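Side-chain contacts in HTH-type transcriptional regulator KdgR (Escherichia coli, PDB 1YSP), which represses transcription of the genes for transport and catabolism of 2-keto-3-deoxygluconate, and is represented here by its C-terminal domain of the IclR family: residues M13-L16 with S17-T20; A69-D72 with R73-K77; I93-T96 with E97-L100; E151-L154 with Q155-A159. All coordinates share one frame; numbering follows the deposited sequence.

The four contacts are local side-chain pairings within helices or at helix starts, in an IclR-type C-terminal domain of the GAF clan whose antiparallel sheet carries helices. Contacts 1 and 4 lie on the neighbouring helices 4-20 and 151-172, their centres about 14 Å apart, and meet where T20 CG2 rests 3.9 Å from Y157 CE1. Contacts 2 and 3 sit at the starts of the successive helices 73-80 and 96-109, centres about 13 Å apart, and join through V76 CG1 and L100 CD2 at 3.6 Å. Contact 1 lies across the chain's centre from contacts 2 and 3. A sulfate, probably from the crystallisation liquor, is bound near E15.

Contact 1: residues M13-L16 with S17-T20; sequences MREL and SRLT
The guanidinium of R18 meets the carboxylate of E15 with one edge: NE and NH2 each give a hydrogen to a separate carboxylate oxygen, and both oxygens lie almost in the guanidinium plane. On the glutamate side the fit is less flat, because the two planes are 46° apart and the nitrogens approach from above the carboxylate. This is an i to i+3 salt bridge on the last turns of helix 4-20. R18 NE stands 2.8 Å from E15 OE1, while R18 NH2 reaches E15 OE2 at 3.2 Å along a nearly straight N-H. Two bonds to two separate atoms should restrict the rotation of both groups, and the side chains run alongside each other. E15 extends CG anti to its own N (chi1 -179°) and then bends at chi2, bringing the carboxylate round to the arginine. Nearer the backbone, E15 CG also touches L19 CD1 at 4.1 Å.

Beneath these side chains the backbone follows ordinary helical pairing, S17 N to M13 O, R18 N to R14 O and L19 N to E15 O. L16, M13 and S17 turn to the sheet, where I24 lies against all three, and L16 also packs on helix 151-172. The exposed R14 is paired with D10, one turn earlier. At the helix end the carbonyl of L16 takes a weak bond from T20 N. T20 OG1, which also has E22 N as a partner just past the helix, adds a hydroxyl bond to L16 O from above the carbonyl plane, at 2.7 Å.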
ATOM      1  N   MET A  13      -5.734  12.701  -0.692  1.00 24.30           N
ATOM      2  CA  MET A  13      -5.882  11.872  -1.923  1.00 24.69           C
ATOM      3  C   MET A  13      -6.337  12.720  -3.113  1.00 25.91           C
ATOM      4  O   MET A  13      -5.868  12.572  -4.243  1.00 24.43           O
ATOM      5  CB  MET A  13      -6.840  10.731  -1.671  1.00 25.47           C
ATOM      6  CG  MET A  13      -6.261   9.635  -0.693  1.00 22.93           C
ATOM      7  SD  MET A  13      -7.533   8.495  -0.120  1.00 26.09           S
ATOM      8  CE  MET A  13      -7.883   7.521  -1.588  1.00 24.83           C
ATOM      9  N   ARG A  14      -7.283  13.630  -2.854  1.00 25.67           N
ATOM     10  CA  ARG A  14      -7.691  14.569  -3.911  1.00 26.19           C
ATOM     11  C   ARG A  14      -6.515  15.438  -4.355  1.00 25.54           C
ATOM     12  O   ARG A  14      -6.324  15.639  -5.565  1.00 26.35           O
ATOM     13  CB  ARG A  14      -8.944  15.378  -3.514  1.00 25.57           C
ATOM     14  CG  ARG A  14     -10.212  14.513  -3.409  1.00 26.12           C
ATOM     15  CD  ARG A  14     -11.355  15.191  -2.567  1.00 26.91           C
ATOM     16  NE  ARG A  14     -12.548  14.360  -2.628  1.00 27.92           N
ATOM     17  CZ  ARG A  14     -13.494  14.427  -3.550  1.00 30.30           C
ATOM     18  NH1 ARG A  14     -13.460  15.352  -4.491  1.00 31.50           N
ATOM     19  NH2 ARG A  14     -14.484  13.570  -3.518  1.00 35.39           N
ATOM     20  N   GLU A  15      -5.676  15.861  -3.404  1.00 26.82           N
ATOM     21  CA  GLU A  15      -4.420  16.545  -3.706  1.00 27.56           C
ATOM     22  C   GLU A  15      -3.395  15.726  -4.580  1.00 28.99           C
ATOM     23  O   GLU A  15      -2.817  16.235  -5.557  1.00 27.51           O
ATOM     24  CB  GLU A  15      -3.793  17.089  -2.425  1.00 27.79           C
ATOM     25  CG  GLU A  15      -2.484  17.853  -2.609  1.00 29.27           C
ATOM     26  CD  GLU A  15      -2.646  19.301  -3.117  1.00 31.06           C
ATOM     27  OE1 GLU A  15      -3.685  19.692  -3.698  1.00 29.59           O
ATOM     28  OE2 GLU A  15      -1.688  20.055  -2.914  1.00 34.54           O
ATOM     29  N   LEU A  16      -3.193  14.462  -4.235  1.00 29.02           N
ATOM     30  CA  LEU A  16      -2.360  13.598  -5.085  1.00 30.18           C
ATOM     31  C   LEU A  16      -2.958  13.420  -6.481  1.00 29.61           C
ATOM     32  O   LEU A  16      -2.225  13.388  -7.459  1.00 30.72           O
ATOM     33  CB  LEU A  16      -2.211  12.212  -4.430  1.00 29.05           C
ATOM     34  CG  LEU A  16      -1.298  12.153  -3.209  1.00 30.17           C
ATOM     35  CD1 LEU A  16      -1.620  10.846  -2.380  1.00 29.77           C
ATOM     36  CD2 LEU A  16       0.214  12.259  -3.623  1.00 28.73           C
ATOM     37  N   SER A  17      -4.269  13.272  -6.575  1.00 30.21           N
ATOM     38  CA  SER A  17      -4.930  13.118  -7.869  1.00 32.12           C
ATOM     39  C   SER A  17      -4.706  14.382  -8.707  1.00 31.26           C
ATOM     40  O   SER A  17      -4.296  14.302  -9.874  1.00 29.94           O
ATOM     41  CB  SER A  17      -6.403  12.816  -7.699  1.00 31.78           C
ATOM     42  OG  SER A  17      -7.143  12.972  -8.911  1.00 36.64           O
ATOM     43  N   ARG A  18      -4.928  15.545  -8.082  1.00 30.35           N
ATOM     44  CA  ARG A  18      -4.606  16.839  -8.692  1.00 30.59           C
ATOM     45  C   ARG A  18      -3.154  16.913  -9.178  1.00 30.65           C
ATOM     46  O   ARG A  18      -2.897  17.372 -10.300  1.00 30.30           O
ATOM     47  CB  ARG A  18      -4.842  17.988  -7.673  1.00 29.36           C
ATOM     48  CG  ARG A  18      -4.751  19.385  -8.281  1.00 31.98           C
ATOM     49  CD  ARG A  18      -4.899  20.469  -7.191  1.00 30.02           C
ATOM     50  NE  ARG A  18      -3.707  20.575  -6.361  1.00 30.58           N
ATOM     51  CZ  ARG A  18      -2.579  21.189  -6.711  1.00 31.98           C
ATOM     52  NH1 ARG A  18      -2.463  21.746  -7.906  1.00 36.23           N
ATOM     53  NH2 ARG A  18      -1.563  21.244  -5.879  1.00 34.49           N
ATOM     54  N   LEU A  19      -2.204  16.512  -8.334  1.00 30.79           N
ATOM     55  CA  LEU A  19      -0.787  16.638  -8.709  1.00 31.87           C
ATOM     56  C   LEU A  19      -0.344  15.584  -9.752  1.00 32.40           C
ATOM     57  O   LEU A  19       0.588  15.831 -10.526  1.00 32.79           O
ATOM     58  CB  LEU A  19       0.127  16.575  -7.493  1.00 31.58           C
ATOM     59  CG  LEU A  19       0.034  17.634  -6.357  1.00 33.74           C
ATOM     60  CD1 LEU A  19       0.654  17.076  -5.052  1.00 34.13           C
ATOM     61  CD2 LEU A  19       0.668  18.904  -6.697  1.00 34.36           C
ATOM     62  N   THR A  20      -0.984  14.417  -9.771  1.00 31.51           N
ATOM     63  CA  THR A  20      -0.405  13.291 -10.534  1.00 32.50           C
ATOM     64  C   THR A  20      -1.306  12.736 -11.613  1.00 33.01           C
ATOM     65  O   THR A  20      -0.822  12.011 -12.496  1.00 33.95           O
ATOM     66  CB  THR A  20      -0.003  12.075  -9.600  1.00 30.67           C
ATOM     67  OG1 THR A  20      -1.172  11.473  -9.074  1.00 30.67           O
ATOM     68  CG2 THR A  20       0.920  12.486  -8.499  1.00 32.77           C
TER

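Contact 2: residues A69-D72 with R73-K77; sequences AWRD and RDEVK
Between helices 62-69 and 73-80 the chain turns through extended R71 and D72 (psi 157° and 128°) and then drops into helical angles from R73 onward. D72 is the N-cap of helix 73-80. Its carboxylate leans over the first turn with CG anti to the backbone N (chi1 170°), so that OD2 comes within 3.4 Å of E75 N, a weak capping bond. The same oxygen lies 3.4 Å from D74 CB, against the side of the turn. The main chain supplies the firmer closure, V76 N to D72 O at 2.9 Å. A negative carboxylate at this end would be expected to suit the partly positive N-terminus of the helix.

R71 sets its CB toward the new helix, against V76 CG2 at 3.7 Å, while farther out its chain runs at a slant to that of E75, whose OE2 is 3.7 Å from R71 CD. The charged ends form a long salt bridge: R71 NH2 and E75 OE2 are 3.9 Å apart, with the oxygen well out of the guanidinium plane, so attraction of charge acts here without an N-H aimed at it. R73 reaches back the other way, bending at chi2 and chi3 to return toward the end of helix 62-69. Its guanidinium is held chiefly by D104 of helix 96-109, a helix that V76 also touches through L100. R73 NE, buried here, has no partner in the model. Of the two terminal nitrogens, NH1 meets the aspartate, and R73 NH2 makes a weak, bent bond to A69 O at 3.0 Å.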
ATOM      1  N   ALA A  69       4.704  -4.775   6.805  1.00 25.05           N
ATOM      2  CA  ALA A  69       6.157  -4.559   6.920  1.00 25.54           C
ATOM      3  C   ALA A  69       6.663  -4.018   8.263  1.00 28.20           C
ATOM      4  O   ALA A  69       7.768  -4.341   8.665  1.00 28.81           O
ATOM      5  CB  ALA A  69       6.725  -3.733   5.754  1.00 24.86           C
ATOM      6  N   TRP A  70       5.872  -3.208   8.944  1.00 30.50           N
ATOM      7  CA  TRP A  70       6.317  -2.667  10.245  1.00 33.97           C
ATOM      8  C   TRP A  70       5.814  -3.504  11.461  1.00 36.34           C
ATOM      9  O   TRP A  70       6.058  -3.133  12.635  1.00 36.03           O
ATOM     10  CB  TRP A  70       5.872  -1.192  10.381  1.00 33.73           C
ATOM     11  CG  TRP A  70       6.699  -0.236   9.538  1.00 35.83           C
ATOM     12  CD1 TRP A  70       7.760   0.504   9.958  1.00 36.84           C
ATOM     13  CD2 TRP A  70       6.552   0.038   8.126  1.00 35.34           C
ATOM     14  NE1 TRP A  70       8.302   1.196   8.899  1.00 37.52           N
ATOM     15  CE2 TRP A  70       7.556   0.955   7.774  1.00 36.81           C
ATOM     16  CE3 TRP A  70       5.662  -0.406   7.134  1.00 34.71           C
ATOM     17  CZ2 TRP A  70       7.706   1.443   6.472  1.00 34.90           C
ATOM     18  CZ3 TRP A  70       5.796   0.097   5.834  1.00 32.70           C
ATOM     19  CH2 TRP A  70       6.828   1.000   5.524  1.00 34.91           C
ATOM     20  N   ARG A  71       5.119  -4.603  11.185  1.00 37.01           N
ATOM     21  CA  ARG A  71       4.466  -5.387  12.239  1.00 40.18           C
ATOM     22  C   ARG A  71       5.412  -6.356  12.886  1.00 41.70           C
ATOM     23  O   ARG A  71       6.435  -6.722  12.287  1.00 40.99           O
ATOM     24  CB  ARG A  71       3.278  -6.174  11.707  1.00 40.04           C
ATOM     25  CG  ARG A  71       2.027  -5.416  11.631  1.00 40.89           C
ATOM     26  CD  ARG A  71       0.913  -6.404  11.557  1.00 42.97           C
ATOM     27  NE  ARG A  71      -0.183  -5.895  10.763  1.00 44.65           N
ATOM     28  CZ  ARG A  71      -1.218  -5.213  11.240  1.00 49.34           C
ATOM     29  NH1 ARG A  71      -2.154  -4.793  10.400  1.00 50.32           N
ATOM     30  NH2 ARG A  71      -1.332  -4.946  12.540  1.00 49.49           N
ATOM     31  N   ASP A  72       5.072  -6.752  14.129  1.00 45.03           N
ATOM     32  CA  ASP A  72       5.795  -7.819  14.820  1.00 48.06           C
ATOM     33  C   ASP A  72       5.761  -9.011  13.867  1.00 48.57           C
ATOM     34  O   ASP A  72       4.691  -9.381  13.373  1.00 49.20           O
ATOM     35  CB  ASP A  72       5.142  -8.138  16.188  1.00 48.87           C
ATOM     36  CG  ASP A  72       5.715  -9.414  16.865  1.00 52.58           C
ATOM     37  OD1 ASP A  72       6.962  -9.568  16.975  1.00 56.62           O
ATOM     38  OD2 ASP A  72       4.898 -10.262  17.302  1.00 55.38           O
ATOM     39  N   ARG A  73       6.933  -9.576  13.588  1.00 49.30           N
ATOM     40  CA  ARG A  73       7.067 -10.654  12.613  1.00 49.85           C
ATOM     41  C   ARG A  73       6.364 -11.958  13.041  1.00 49.86           C
ATOM     42  O   ARG A  73       6.208 -12.894  12.238  1.00 49.22           O
ATOM     43  CB  ARG A  73       8.540 -10.920  12.313  1.00 49.83           C
ATOM     44  CG  ARG A  73       8.780 -11.617  10.965  1.00 52.62           C
ATOM     45  CD  ARG A  73       9.332 -10.669   9.871  1.00 56.60           C
ATOM     46  NE  ARG A  73       8.579  -9.415   9.760  1.00 57.29           N
ATOM     47  CZ  ARG A  73       8.866  -8.419   8.921  1.00 60.76           C
ATOM     48  NH1 ARG A  73       9.899  -8.508   8.076  1.00 61.59           N
ATOM     49  NH2 ARG A  73       8.110  -7.319   8.919  1.00 60.84           N
ATOM     50  N   ASP A  74       5.951 -12.010  14.308  1.00 49.29           N
ATOM     51  CA  ASP A  74       5.165 -13.138  14.804  1.00 49.08           C
ATOM     52  C   ASP A  74       3.683 -12.937  14.565  1.00 47.54           C
ATOM     53  O   ASP A  74       3.001 -13.876  14.157  1.00 48.13           O
ATOM     54  CB  ASP A  74       5.492 -13.481  16.271  1.00 49.84           C
ATOM     55  CG  ASP A  74       6.378 -14.721  16.382  1.00 51.24           C
ATOM     56  OD1 ASP A  74       5.830 -15.829  16.593  1.00 55.19           O
ATOM     57  OD2 ASP A  74       7.607 -14.614  16.212  1.00 50.02           O
ATOM     58  N   GLU A  75       3.203 -11.715  14.783  1.00 45.42           N
ATOM     59  CA  GLU A  75       1.912 -11.277  14.278  1.00 43.51           C
ATOM     60  C   GLU A  75       1.774 -11.485  12.748  1.00 41.69           C
ATOM     61  O   GLU A  75       0.750 -11.969  12.301  1.00 39.84           O
ATOM     62  CB  GLU A  75       1.698  -9.808  14.602  1.00 44.91           C
ATOM     63  CG  GLU A  75       0.840  -9.524  15.823  1.00 47.99           C
ATOM     64  CD  GLU A  75      -0.013  -8.297  15.600  1.00 50.97           C
ATOM     65  OE1 GLU A  75      -0.129  -7.434  16.516  1.00 51.10           O
ATOM     66  OE2 GLU A  75      -0.547  -8.193  14.472  1.00 52.33           O
ATOM     67  N   VAL A  76       2.818 -11.141  11.983  1.00 39.63           N
ATOM     68  CA  VAL A  76       2.852 -11.358  10.515  1.00 37.22           C
ATOM     69  C   VAL A  76       2.649 -12.835  10.185  1.00 37.20           C
ATOM     70  O   VAL A  76       1.717 -13.182   9.476  1.00 34.23           O
ATOM     71  CB  VAL A  76       4.160 -10.811   9.837  1.00 37.33           C
ATOM     72  CG1 VAL A  76       4.294 -11.329   8.381  1.00 34.40           C
ATOM     73  CG2 VAL A  76       4.209  -9.262   9.865  1.00 35.00           C
ATOM     74  N   LYS A  77       3.526 -13.709  10.702  1.00 37.41           N
ATOM     75  CA  LYS A  77       3.409 -15.132  10.376  1.00 38.53           C
ATOM     76  C   LYS A  77       2.017 -15.668  10.811  1.00 37.98           C
ATOM     77  O   LYS A  77       1.425 -16.477  10.109  1.00 38.04           O
ATOM     78  CB  LYS A  77       4.604 -15.933  10.932  1.00 38.38           C
ATOM     79  CG  LYS A  77       5.870 -15.884  10.032  1.00 40.30           C
ATOM     80  CD  LYS A  77       7.025 -16.757  10.597  1.00 40.09           C
ATOM     81  CE  LYS A  77       6.513 -18.178  10.941  1.00 45.28           C
ATOM     82  NZ  LYS A  77       7.552 -19.162  11.418  1.00 44.45           N
TER

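Contact 3: residues I93-T96 with E97-L100; sequences ITST and EALL
S95, the N-cap of helix 96-109, sets its short side chain against E97 and A98 of the first turn. Its CB rests 3.5 Å from E97 OE1; one bond farther, S95 OG accepts from A98 N at 3.0 Å with an N-H...O angle of 160°, and brushes the methyl of A98. OG sits between the backbone N and the carbonyl carbon (chi1 60°), the rotamer that swings the oxygen over the N-H of A98. The main-chain oxygen of S95 takes a second amide, that of L99.

E97 turns back beside the capping serine. A water bridges T96 N and E97 OE1, accepting from the amide and donating to the carboxylate, each bond 2.8 Å long. Ahead of the cap, I93 CG2 packs on A98 CB at 3.8 Å and lies against the backbone of L99; the side chains of I93 and L99 cross at about a right angle. T96 runs alongside L100, CG2 to CG at 4.0 Å, while its hydroxyl bonds to Y85. Through serine, water and main-chain oxygens, the first-turn amides of T96, A98 and L99 gain acceptors, and the carboxylate of E97 probably adds favourable charge at the helix start.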
ATOM      1  N   ILE A  93       4.626 -12.983  -5.541  1.00 18.63           N
ATOM      2  CA  ILE A  93       5.364 -13.619  -4.442  1.00 20.16           C
ATOM      3  C   ILE A  93       4.381 -14.643  -3.826  1.00 19.80           C
ATOM      4  O   ILE A  93       3.295 -14.253  -3.383  1.00 20.07           O
ATOM      5  CB  ILE A  93       5.788 -12.588  -3.315  1.00 20.21           C
ATOM      6  CG1 ILE A  93       6.780 -11.544  -3.856  1.00 22.10           C
ATOM      7  CG2 ILE A  93       6.372 -13.347  -2.145  1.00 22.67           C
ATOM      8  CD1 ILE A  93       6.571 -10.134  -3.247  1.00 23.35           C
ATOM      9  N   THR A  94       4.758 -15.922  -3.737  1.00 20.02           N
ATOM     10  CA  THR A  94       3.744 -16.943  -3.404  1.00 21.35           C
ATOM     11  C   THR A  94       4.106 -17.881  -2.256  1.00 21.98           C
ATOM     12  O   THR A  94       3.591 -19.025  -2.191  1.00 23.15           O
ATOM     13  CB  THR A  94       3.363 -17.782  -4.675  1.00 21.28           C
ATOM     14  OG1 THR A  94       4.561 -18.316  -5.262  1.00 20.58           O
ATOM     15  CG2 THR A  94       2.685 -16.859  -5.713  1.00 21.41           C
ATOM     16  N   SER A  95       4.923 -17.398  -1.301  1.00 19.96           N
ATOM     17  CA  SER A  95       5.023 -18.055   0.006  1.00 20.13           C
ATOM     18  C   SER A  95       5.353 -17.041   1.078  1.00 21.00           C
ATOM     19  O   SER A  95       5.933 -15.981   0.787  1.00 20.62           O
ATOM     20  CB  SER A  95       6.125 -19.129   0.023  1.00 21.21           C
ATOM     21  OG  SER A  95       7.428 -18.614  -0.272  1.00 20.11           O
ATOM     22  N   THR A  96       5.076 -17.397   2.337  1.00 20.85           N
ATOM     23  CA  THR A  96       5.496 -16.530   3.460  1.00 21.44           C
ATOM     24  C   THR A  96       6.997 -16.400   3.495  1.00 21.94           C
ATOM     25  O   THR A  96       7.523 -15.308   3.739  1.00 20.53           O
ATOM     26  CB  THR A  96       4.948 -17.079   4.774  1.00 22.54           C
ATOM     27  OG1 THR A  96       3.525 -17.135   4.645  1.00 22.24           O
ATOM     28  CG2 THR A  96       5.353 -16.197   5.980  1.00 24.64           C
ATOM     29  N   GLU A  97       7.691 -17.511   3.190  1.00 22.31           N
ATOM     30  CA  GLU A  97       9.145 -17.527   3.221  1.00 22.52           C
ATOM     31  C   GLU A  97       9.752 -16.578   2.202  1.00 21.11           C
ATOM     32  O   GLU A  97      10.711 -15.862   2.524  1.00 22.47           O
ATOM     33  CB  GLU A  97       9.637 -18.958   2.986  1.00 23.66           C
ATOM     34  CG  GLU A  97       9.342 -19.951   4.135  1.00 26.31           C
ATOM     35  CD  GLU A  97       7.896 -20.516   4.154  1.00 32.64           C
ATOM     36  OE1 GLU A  97       7.099 -20.312   3.192  1.00 30.78           O
ATOM     37  OE2 GLU A  97       7.554 -21.165   5.165  1.00 39.26           O
ATOM     38  N   ALA A  98       9.180 -16.527   0.990  1.00 20.42           N
ATOM     39  CA  ALA A  98       9.560 -15.513  -0.020  1.00 20.27           C
ATOM     40  C   ALA A  98       9.133 -14.064   0.331  1.00 20.87           C
ATOM     41  O   ALA A  98       9.803 -13.069  -0.065  1.00 20.22           O
ATOM     42  CB  ALA A  98       9.076 -15.912  -1.416  1.00 19.11           C
ATOM     43  N   LEU A  99       8.032 -13.914   1.074  1.00 20.13           N
ATOM     44  CA  LEU A  99       7.513 -12.553   1.355  1.00 20.17           C
ATOM     45  C   LEU A  99       8.266 -11.806   2.437  1.00 21.00           C
ATOM     46  O   LEU A  99       8.391 -10.554   2.374  1.00 19.41           O
ATOM     47  CB  LEU A  99       6.001 -12.613   1.739  1.00 19.86           C
ATOM     48  CG  LEU A  99       5.218 -11.315   1.955  1.00 21.14           C
ATOM     49  CD1 LEU A  99       5.136 -10.499   0.668  1.00 24.17           C
ATOM     50  CD2 LEU A  99       3.774 -11.683   2.493  1.00 19.74           C
ATOM     51  N   LEU A 100       8.714 -12.553   3.451  1.00 20.57           N
ATOM     52  CA  LEU A 100       9.341 -11.912   4.626  1.00 22.04           C
ATOM     53  C   LEU A 100      10.562 -11.079   4.235  1.00 20.85           C
ATOM     54  O   LEU A 100      10.673  -9.916   4.649  1.00 22.83           O
ATOM     55  CB  LEU A 100       9.610 -12.925   5.747  1.00 21.79           C
ATOM     56  CG  LEU A 100       8.326 -13.501   6.406  1.00 23.98           C
ATOM     57  CD1 LEU A 100       8.634 -14.420   7.597  1.00 28.87           C
ATOM     58  CD2 LEU A 100       7.325 -12.479   6.840  1.00 28.59           C
TER
HETATM   59  O   HOH W   1       4.308 -20.022   3.065  1.00 34.51           O

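Contact 4: residues E151-L154 with Q155-A159; sequences EERL and QEYVA
R153 and Y157, one turn apart near the start of helix 151-172, meet in two ways at once. R153 CG lies over one face of the Y157 ring, displaced toward its rim, in a CH-pi contact 3.7 Å from the centroid and 17° off the ring normal. Farther along, the guanidinium swings round to the phenol, and R153 NH1 donates to Y157 OH at 3.1 Å. The guanidinium is turned 81° from the ring, and the phenol oxygen lies close to its plane. The bend at chi3 (-61°) carries NH1 past the ring to the hydroxyl.

Two neighbouring pairs share this i to i+4 spacing. E151 OE2 accepts from Q155 NE2 at 3.1 Å, nearly straight out from its C-O bond, and L154 CD1 touches V158 CG2 at 3.9 Å.

In the next shell, E22 is hydrogen-bonded to the phenol, giving Y157 OH a second partner, and F144 meets the tyrosine ring at a steep angle. I125 of strand 123-130 backs L154, Y157 and V158, seating this buried flank on the sheet. At the helix start the hydroxyl S150 OG accepts from R153 N.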
ATOM      1  N   GLU A 151      12.867   6.035 -12.673  1.00 42.22           N
ATOM      2  CA  GLU A 151      13.201   6.037 -11.261  1.00 43.30           C
ATOM      3  C   GLU A 151      12.787   7.395 -10.720  1.00 42.76           C
ATOM      4  O   GLU A 151      12.380   7.512  -9.571  1.00 41.71           O
ATOM      5  CB  GLU A 151      14.697   5.800 -11.021  1.00 44.17           C
ATOM      6  CG  GLU A 151      15.071   5.574  -9.546  1.00 47.82           C
ATOM      7  CD  GLU A 151      14.282   4.438  -8.866  1.00 51.63           C
ATOM      8  OE1 GLU A 151      14.017   3.385  -9.506  1.00 51.83           O
ATOM      9  OE2 GLU A 151      13.930   4.614  -7.676  1.00 55.55           O
ATOM     10  N   GLU A 152      12.897   8.419 -11.574  1.00 42.09           N
ATOM     11  CA  GLU A 152      12.509   9.772 -11.203  1.00 40.91           C
ATOM     12  C   GLU A 152      11.019   9.874 -10.911  1.00 38.20           C
ATOM     13  O   GLU A 152      10.646  10.514  -9.916  1.00 38.12           O
ATOM     14  CB  GLU A 152      12.928  10.804 -12.257  1.00 41.78           C
ATOM     15  CG  GLU A 152      14.383  11.142 -12.188  1.00 46.45           C
ATOM     16  CD  GLU A 152      15.225  10.231 -13.072  1.00 53.14           C
ATOM     17  OE1 GLU A 152      14.650   9.354 -13.769  1.00 54.40           O
ATOM     18  OE2 GLU A 152      16.472  10.396 -13.067  1.00 58.71           O
ATOM     19  N   ARG A 153      10.175   9.264 -11.741  1.00 35.08           N
ATOM     20  CA  ARG A 153       8.734   9.299 -11.443  1.00 34.87           C
ATOM     21  C   ARG A 153       8.456   8.558 -10.117  1.00 34.03           C
ATOM     22  O   ARG A 153       7.745   9.068  -9.246  1.00 32.17           O
ATOM     23  CB  ARG A 153       7.874   8.702 -12.559  1.00 33.86           C
ATOM     24  CG  ARG A 153       6.365   8.850 -12.314  1.00 32.30           C
ATOM     25  CD  ARG A 153       5.513   8.246 -13.416  1.00 36.25           C
ATOM     26  NE  ARG A 153       5.785   8.899 -14.700  1.00 39.11           N
ATOM     27  CZ  ARG A 153       5.107   9.934 -15.185  1.00 44.05           C
ATOM     28  NH1 ARG A 153       4.081  10.475 -14.509  1.00 44.56           N
ATOM     29  NH2 ARG A 153       5.474  10.449 -16.356  1.00 44.04           N
ATOM     30  N   LEU A 154       9.055   7.369  -9.974  1.00 33.01           N
ATOM     31  CA  LEU A 154       8.893   6.600  -8.719  1.00 31.54           C
ATOM     32  C   LEU A 154       9.275   7.429  -7.477  1.00 31.00           C
ATOM     33  O   LEU A 154       8.495   7.528  -6.523  1.00 28.52           O
ATOM     34  CB  LEU A 154       9.736   5.331  -8.798  1.00 32.09           C
ATOM     35  CG  LEU A 154       9.871   4.562  -7.480  1.00 34.06           C
ATOM     36  CD1 LEU A 154       8.513   4.063  -7.107  1.00 37.71           C
ATOM     37  CD2 LEU A 154      10.838   3.414  -7.672  1.00 38.06           C
ATOM     38  N   GLN A 155      10.461   8.034  -7.488  1.00 30.45           N
ATOM     39  CA  GLN A 155      10.913   8.810  -6.344  1.00 31.71           C
ATOM     40  C   GLN A 155      10.019  10.046  -6.062  1.00 31.05           C
ATOM     41  O   GLN A 155       9.735  10.356  -4.893  1.00 30.79           O
ATOM     42  CB  GLN A 155      12.425   9.139  -6.446  1.00 33.04           C
ATOM     43  CG  GLN A 155      13.374   7.884  -6.293  1.00 37.10           C
ATOM     44  CD  GLN A 155      13.266   7.163  -4.927  1.00 42.41           C
ATOM     45  OE1 GLN A 155      13.305   7.805  -3.864  1.00 47.29           O
ATOM     46  NE2 GLN A 155      13.137   5.817  -4.955  1.00 42.39           N
ATOM     47  N   GLU A 156       9.564  10.728  -7.112  1.00 30.55           N
ATOM     48  CA  GLU A 156       8.635  11.868  -6.943  1.00 30.39           C
ATOM     49  C   GLU A 156       7.293  11.378  -6.351  1.00 28.70           C
ATOM     50  O   GLU A 156       6.750  11.967  -5.407  1.00 26.64           O
ATOM     51  CB  GLU A 156       8.416  12.557  -8.290  1.00 31.03           C
ATOM     52  CG  GLU A 156       7.298  13.624  -8.295  1.00 33.26           C
ATOM     53  CD  GLU A 156       7.494  14.728  -9.348  1.00 35.31           C
ATOM     54  OE1 GLU A 156       8.652  15.124  -9.624  1.00 41.03           O
ATOM     55  OE2 GLU A 156       6.477  15.191  -9.902  1.00 43.98           O
ATOM     56  N   TYR A 157       6.811  10.230  -6.842  1.00 27.97           N
ATOM     57  CA  TYR A 157       5.544   9.643  -6.346  1.00 27.12           C
ATOM     58  C   TYR A 157       5.689   9.248  -4.888  1.00 27.30           C
ATOM     59  O   TYR A 157       4.776   9.485  -4.102  1.00 27.50           O
ATOM     60  CB  TYR A 157       5.100   8.431  -7.192  1.00 25.95           C
ATOM     61  CG  TYR A 157       4.380   8.781  -8.464  1.00 25.89           C
ATOM     62  CD1 TYR A 157       4.400  10.090  -8.994  1.00 26.25           C
ATOM     63  CD2 TYR A 157       3.715   7.804  -9.183  1.00 25.10           C
ATOM     64  CE1 TYR A 157       3.786  10.381 -10.164  1.00 27.24           C
ATOM     65  CE2 TYR A 157       3.074   8.107 -10.372  1.00 27.16           C
ATOM     66  CZ  TYR A 157       3.125   9.399 -10.856  1.00 27.50           C
ATOM     67  OH  TYR A 157       2.481   9.684 -12.023  1.00 28.85           O
ATOM     68  N   VAL A 158       6.838   8.696  -4.521  1.00 26.48           N
ATOM     69  CA  VAL A 158       7.074   8.238  -3.143  1.00 27.06           C
ATOM     70  C   VAL A 158       7.105   9.473  -2.224  1.00 27.66           C
ATOM     71  O   VAL A 158       6.496   9.487  -1.138  1.00 25.55           O
ATOM     72  CB  VAL A 158       8.375   7.408  -3.032  1.00 26.05           C
ATOM     73  CG1 VAL A 158       8.841   7.247  -1.553  1.00 27.51           C
ATOM     74  CG2 VAL A 158       8.216   6.020  -3.747  1.00 23.30           C
ATOM     75  N   ALA A 159       7.777  10.517  -2.707  1.00 27.42           N
ATOM     76  CA  ALA A 159       7.923  11.752  -1.925  1.00 28.74           C
ATOM     77  C   ALA A 159       6.563  12.387  -1.700  1.00 27.89           C
ATOM     78  O   ALA A 159       6.231  12.746  -0.550  1.00 27.27           O
ATOM     79  CB  ALA A 159       8.892  12.717  -2.620  1.00 29.95           C
TER